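Local atomic coordinates of sulfur oxidation protein soxB (PDB entry 2WDD), a protein that acts as a manganese-containing thiosulfohydrolase that splits a sulfur-sulfur bond by hydrolysis in the bacterial sulfur oxidation (Sox) pathway. Residues N51-K56 against R553-P558; V155-M160 against G178-E183. One frame throughout, in Å; residues are numbered along the deposited sequence. Where two conformers were deposited one is given.

Contact 1 of 2, residues N51-K56 against R553-P558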
loop_
_atom_site.group_PDB
_atom_site.type_symbol
_atom_site.label_atom_id
_atom_site.label_comp_id
_atom_site.label_asym_id
_atom_site.label_seq_id
_atom_site.Cartn_x
_atom_site.Cartn_y
_atom_site.Cartn_z
ATOM N N ASN A 51 1.839 3.842 14.365
ATOM C CA ASN A 51 3.006 3.060 14.790
ATOM C C ASN A 51 3.552 2.237 13.647
ATOM O O ASN A 51 2.781 1.656 12.866
ATOM C CB ASN A 51 2.664 2.079 15.916
ATOM C CG ASN A 51 2.041 2.757 17.110
ATOM O OD1 ASN A 51 2.740 3.190 18.033
ATOM N ND2 ASN A 51 0.715 2.855 17.101
ATOM N N LEU A 52 4.881 2.197 13.579
ATOM C CA LEU A 52 5.619 1.333 12.653
ATOM C C LEU A 52 6.706 0.718 13.533
ATOM O O LEU A 52 7.846 1.186 13.574
ATOM C CB LEU A 52 6.211 2.103 11.478
ATOM C CG LEU A 52 5.210 2.543 10.402
ATOM C CD1 LEU A 52 5.914 3.460 9.391
ATOM C CD2 LEU A 52 4.648 1.301 9.694
ATOM N N ILE A 53 6.301 -0.279 14.306
ATOM C CA ILE A 53 7.176 -0.917 15.275
ATOM C C ILE A 53 8.249 -1.762 14.618
ATOM O O ILE A 53 7.986 -2.511 13.680
ATOM C CB ILE A 53 6.346 -1.722 16.277
ATOM C CG1 ILE A 53 5.402 -0.788 17.028
ATOM C CG2 ILE A 53 7.235 -2.535 17.216
ATOM C CD1 ILE A 53 4.240 -1.502 17.708
ATOM N N ALA A 54 9.464 -1.656 15.143
ATOM C CA ALA A 54 10.586 -2.401 14.605
ATOM C C ALA A 54 11.464 -2.872 15.740
ATOM O O ALA A 54 11.457 -2.286 16.814
ATOM C CB ALA A 54 11.395 -1.520 13.690
ATOM N N PRO A 55 12.246 -3.936 15.504
ATOM C CA PRO A 55 13.187 -4.334 16.550
ATOM C C PRO A 55 14.260 -3.246 16.601
ATOM O O PRO A 55 14.430 -2.483 15.646
ATOM C CB PRO A 55 13.783 -5.637 16.001
ATOM C CG PRO A 55 13.690 -5.498 14.528
ATOM C CD PRO A 55 12.453 -4.680 14.248
ATOM N N LYS A 56 14.957 -3.156 17.722
ATOM C CA LYS A 56 15.946 -2.107 17.918
ATOM C C LYS A 56 16.871 -1.746 16.747
ATOM O O LYS A 56 16.970 -0.580 16.372
ATOM C CB LYS A 56 16.694 -2.303 19.240
ATOM C CG LYS A 56 15.785 -2.104 20.444
ATOM C CD LYS A 56 16.454 -2.458 21.769
ATOM C CE LYS A 56 17.612 -3.413 21.580
ATOM N NZ LYS A 56 18.312 -3.620 22.879
ATOM N N ARG A 553 8.472 -0.070 24.007
ATOM C CA ARG A 553 8.037 1.008 23.109
ATOM C C ARG A 553 6.829 1.712 23.687
ATOM O O ARG A 553 6.049 1.116 24.421
ATOM C CB ARG A 553 7.611 0.446 21.740
ATOM C CG ARG A 553 8.592 -0.491 21.072
ATOM C CD ARG A 553 9.754 0.262 20.460
ATOM N NE ARG A 553 10.561 -0.663 19.681
ATOM C CZ ARG A 553 11.393 -1.549 20.217
ATOM N NH1 ARG A 553 11.554 -1.594 21.533
ATOM N NH2 ARG A 553 12.061 -2.386 19.438
ATOM N N ASN A 554 6.625 2.956 23.267
ATOM C CA ASN A 554 5.418 3.678 23.618
ATOM C C ASN A 554 4.455 3.442 22.457
ATOM O O ASN A 554 4.772 3.754 21.313
ATOM C CB ASN A 554 5.717 5.167 23.718
ATOM C CG ASN A 554 6.370 5.520 25.028
ATOM O OD1 ASN A 554 6.094 4.885 26.049
ATOM N ND2 ASN A 554 7.301 6.465 24.995
ATOM N N TYR A 555 3.293 2.882 22.749
ATOM C CA TYR A 555 2.307 2.623 21.714
ATOM C C TYR A 555 1.484 3.893 21.525
ATOM O O TYR A 555 0.914 4.413 22.483
ATOM C CB TYR A 555 1.418 1.436 22.083
ATOM C CG TYR A 555 0.490 1.097 20.960
ATOM C CD1 TYR A 555 0.961 0.420 19.838
ATOM C CD2 TYR A 555 -0.779 1.656 20.900
ATOM C CE1 TYR A 555 0.134 0.197 18.736
ATOM C CE2 TYR A 555 -1.613 1.441 19.805
ATOM C CZ TYR A 555 -1.135 0.718 18.719
ATOM O OH TYR A 555 -1.930 0.538 17.605
ATOM N N ARG A 556 1.475 4.427 20.308
ATOM C CA ARG A 556 0.811 5.709 20.065
ATOM C C ARG A 556 -0.565 5.602 19.438
ATOM O O ARG A 556 -0.827 4.706 18.645
ATOM C CB ARG A 556 1.687 6.617 19.191
ATOM C CG ARG A 556 3.081 6.865 19.758
ATOM C CD ARG A 556 2.987 7.698 21.033
ATOM N NE ARG A 556 2.296 8.957 20.782
ATOM C CZ ARG A 556 2.881 10.037 20.270
ATOM N NH1 ARG A 556 4.180 10.023 19.987
ATOM N NH2 ARG A 556 2.171 11.136 20.043
ATOM N N LEU A 557 -1.403 6.593 19.732
ATOM C CA LEU A 557 -2.727 6.685 19.145
ATOM C C LEU A 557 -2.961 8.087 18.609
ATOM O O LEU A 557 -2.486 9.081 19.166
ATOM C CB LEU A 557 -3.803 6.395 20.182
ATOM C CG LEU A 557 -3.915 4.950 20.665
ATOM C CD1 LEU A 557 -4.881 4.905 21.851
ATOM C CD2 LEU A 557 -4.408 4.038 19.542
ATOM N N PRO A 558 -3.767 8.190 17.557
ATOM C CA PRO A 558 -4.075 9.524 17.042
ATOM C C PRO A 558 -5.240 10.127 17.818
ATOM O O PRO A 558 -5.859 9.460 18.643
ATOM C CB PRO A 558 -4.569 9.224 15.621
ATOM C CG PRO A 558 -5.263 7.886 15.783
ATOM C CD PRO A 558 -4.389 7.119 16.753
HETATM O O HOH W 1 4.950 1.901 19.232
HETATM O O HOH W 2 9.635 0.380 17.287
#
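Asn-51 lays the ND2 end of its amide over one face of the Tyr-555 ring, toward the rim, with ND2 3.2 Å from CE1 and the amide and ring planes only 17° apart. ND2 does not aim a hydrogen at the ring, because its two acceptors are the carbonyl of Arg-556, 2.9 Å from ND2 to O, and a carboxylate oxygen of Asp-375. On the other end of the amide, OD1 receives a nearly straight bond from Arg-556 N (2.9 Å, 175° at the hydrogen), which comes in on a lone pair, and a water that also donates to Asn-554 O gives it a second. Four bonds thus fix the amide's rotation. With CG of Tyr-555 anti to its backbone N (chi1 -175°), the ring comes to lie against ND2 and its OH reaches the second oxygen of Asp-375. Ile-53 adds its CD1 at the ring edge, 4.4 Å from Tyr-555 CD1.

Farther along, the Arg-553 chain bends at chi2 and presents the edge of its guanidinium to the Ala-54 carbonyl. NH2 donates to Ala-54 O at 2.7 Å, in the guanidinium plane, while NE contributes a weak bond. NE also shares a water with Ala-54 N, and Asp-479 takes both NH2 and the Lys-56 N-H. Asn-51 bonds to both N-H and C=O of Arg-556 much as a backbone peptide group would, and the contact ties a loop that follows strand 29-34 to the C-terminal tail of this 5'-nucleotidase-family fold.

Contact 2 of 2, residues V155-M160 against G178-E183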
loop_
_atom_site.group_PDB
_atom_site.type_symbol
_atom_site.label_atom_id
_atom_site.label_comp_id
_atom_site.label_asym_id
_atom_site.label_seq_id
_atom_site.Cartn_x
_atom_site.Cartn_y
_atom_site.Cartn_z
ATOM N N VAL A 155 -4.284 9.706 -18.467
ATOM C CA VAL A 155 -3.160 10.482 -17.956
ATOM C C VAL A 155 -1.913 10.296 -18.822
ATOM O O VAL A 155 -1.200 11.259 -19.108
ATOM C CB VAL A 155 -2.884 10.217 -16.460
ATOM C CG1 VAL A 155 -2.961 8.740 -16.148
ATOM C CG2 VAL A 155 -1.522 10.784 -16.061
ATOM N N GLY A 156 -1.683 9.068 -19.283
ATOM C CA GLY A 156 -0.534 8.728 -20.104
ATOM C C GLY A 156 0.613 8.191 -19.259
ATOM O O GLY A 156 1.620 8.864 -19.064
ATOM N N VAL A 157 0.449 6.983 -18.732
ATOM C CA VAL A 157 1.471 6.363 -17.892
ATOM C C VAL A 157 2.490 5.660 -18.781
ATOM O O VAL A 157 2.115 4.847 -19.627
ATOM C CB VAL A 157 0.826 5.359 -16.917
ATOM C CG1 VAL A 157 1.897 4.570 -16.158
ATOM C CG2 VAL A 157 -0.124 6.075 -15.961
ATOM N N ASP A 158 3.773 5.968 -18.614
ATOM C CA ASP A 158 4.797 5.362 -19.463
ATOM C C ASP A 158 5.156 3.933 -19.080
ATOM O O ASP A 158 5.393 3.091 -19.948
ATOM C CB ASP A 158 6.054 6.212 -19.459
ATOM C CG ASP A 158 5.839 7.552 -20.109
ATOM O OD1 ASP A 158 5.494 7.583 -21.312
ATOM O OD2 ASP A 158 5.934 8.571 -19.407
ATOM N N HIS A 159 5.243 3.668 -17.782
ATOM C CA HIS A 159 5.576 2.331 -17.305
ATOM C C HIS A 159 4.838 2.025 -16.019
ATOM O O HIS A 159 4.481 2.932 -15.266
ATOM C CB HIS A 159 7.065 2.216 -16.981
ATOM C CG HIS A 159 7.962 2.363 -18.168
ATOM N ND1 HIS A 159 7.927 1.491 -19.237
ATOM C CD2 HIS A 159 8.954 3.247 -18.433
ATOM C CE1 HIS A 159 8.843 1.849 -20.122
ATOM N NE2 HIS A 159 9.485 2.904 -19.654
ATOM N N MET A 160 4.658 0.734 -15.750
ATOM C CA MET A 160 4.123 0.293 -14.473
ATOM C C MET A 160 4.719 -1.068 -14.157
ATOM O O MET A 160 5.240 -1.769 -15.049
ATOM C CB MET A 160 2.595 0.219 -14.461
ATOM C CG MET A 160 2.021 -1.111 -14.927
ATOM S SD MET A 160 0.173 -1.154 -14.802
ATOM C CE MET A 160 -0.044 -1.577 -13.045
ATOM N N GLY A 178 -3.324 -5.524 -22.750
ATOM C CA GLY A 178 -3.590 -5.214 -24.144
ATOM C C GLY A 178 -4.146 -3.807 -24.249
ATOM O O GLY A 178 -3.867 -3.078 -25.206
ATOM N N LEU A 179 -4.946 -3.420 -23.260
ATOM C CA LEU A 179 -5.553 -2.100 -23.232
ATOM C C LEU A 179 -4.571 -1.016 -22.766
ATOM O O LEU A 179 -4.587 0.095 -23.272
ATOM C CB LEU A 179 -6.806 -2.107 -22.344
ATOM C CG LEU A 179 -7.544 -0.780 -22.136
ATOM C CD1 LEU A 179 -8.158 -0.291 -23.461
ATOM C CD2 LEU A 179 -8.627 -0.949 -21.071
ATOM N N PHE A 180 -3.748 -1.349 -21.778
ATOM C CA PHE A 180 -2.739 -0.437 -21.229
ATOM C C PHE A 180 -1.791 0.084 -22.320
ATOM O O PHE A 180 -1.108 -0.694 -22.973
ATOM C CB PHE A 180 -1.960 -1.196 -20.146
ATOM C CG PHE A 180 -0.925 -0.368 -19.424
ATOM C CD1 PHE A 180 -1.274 0.811 -18.794
ATOM C CD2 PHE A 180 0.398 -0.796 -19.363
ATOM C CE1 PHE A 180 -0.318 1.555 -18.110
ATOM C CE2 PHE A 180 1.354 -0.058 -18.689
ATOM C CZ PHE A 180 0.997 1.112 -18.059
ATOM N N ARG A 181 -1.746 1.404 -22.504
ATOM C CA ARG A 181 -0.906 1.993 -23.550
ATOM C C ARG A 181 0.543 2.209 -23.131
ATOM O O ARG A 181 1.416 2.431 -23.965
ATOM C CB ARG A 181 -1.530 3.274 -24.097
ATOM C CG ARG A 181 -2.826 3.024 -24.870
ATOM C CD ARG A 181 -3.569 4.317 -25.163
ATOM N NE ARG A 181 -2.713 5.297 -25.829
ATOM C CZ ARG A 181 -2.488 5.321 -27.137
ATOM N NH1 ARG A 181 -3.061 4.421 -27.925
ATOM N NH2 ARG A 181 -1.691 6.246 -27.658
ATOM N N GLY A 182 0.808 2.119 -21.835
ATOM C CA GLY A 182 2.165 2.241 -21.351
ATOM C C GLY A 182 2.864 0.920 -21.592
ATOM O O GLY A 182 2.282 -0.007 -22.182
ATOM N N GLU A 183 4.113 0.826 -21.149
ATOM C CA GLU A 183 4.891 -0.394 -21.287
ATOM C C GLU A 183 5.124 -1.045 -19.926
ATOM O O GLU A 183 5.808 -0.488 -19.071
ATOM C CB GLU A 183 6.233 -0.145 -21.985
ATOM C CG GLU A 183 7.037 -1.426 -22.084
ATOM C CD GLU A 183 8.337 -1.274 -22.829
ATOM O OE1 GLU A 183 8.908 -2.315 -23.194
ATOM O OE2 GLU A 183 8.794 -0.133 -23.027
#
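The carbonyl oxygen of Glu-183 is held from one side chain and one backbone carbon of the same residue: His-159 ND1 donates to Glu-183 O at 2.9 Å, in the plane of the imidazole, and the CA-H of His-159 leans on that oxygen too. Beyond it the glutamate chain runs alongside the ring, pointing the same way, with OE2 3.5 Å from His-159 CE1, while its carboxylate forms a salt bridge with Arg-203. A leucine in place of His-159 would probably leave the Glu-183 carbonyl without its side-chain donor and His-205, which bonds to NE2, without its mate. Glu-183 N in turn gives an almost straight bond (177°) to Asp-158 O, arriving from above the carbonyl plane. These links join the ends of a beta-alpha-beta unit, strand 159-160, helix 170-179 and strand 183-184, at the border of the sheet. Gly-182 passes so close to Val-157, CA to O 3.1 Å, that any CB there would clash with that oxygen. Phe-180, just past the helix, packs its ring against strand 159-160: the backbone N of Gly-182 covers the centre of one ring face, and Met-160 SD sits over the opposite face, 4.2 Å from the centroid, a Met-aromatic contact. Met-160 takes the crowded position at chi1 (88°), bringing CG to 4.0 Å from Phe-180 CE2, and Val-157 CG1 closes the ring edge, 4.0 Å from Phe-180 CZ.

In the fold
Contacts 1 and 2 lie on opposite sides of the chain's centre, their centres 39 Å apart, and share no element. Contact 1 joins parts of the chain almost 500 residues apart, loop against loop, and is the more exposed: Lys-56 and Asn-554 reach the surface. It is polar and partly watery, with amide, guanidinium and carboxylate groups at work. Contact 2 is local, closing a single crossover with 17 residues between its segments, and has no exposed residue among those that touch. There an apolar group of one phenylalanine, a methionine and a valine accompanies the bonds, and its Met-160 side chain is about 11 Å from a bound manganese ion; contact 1 is remote from the metal site.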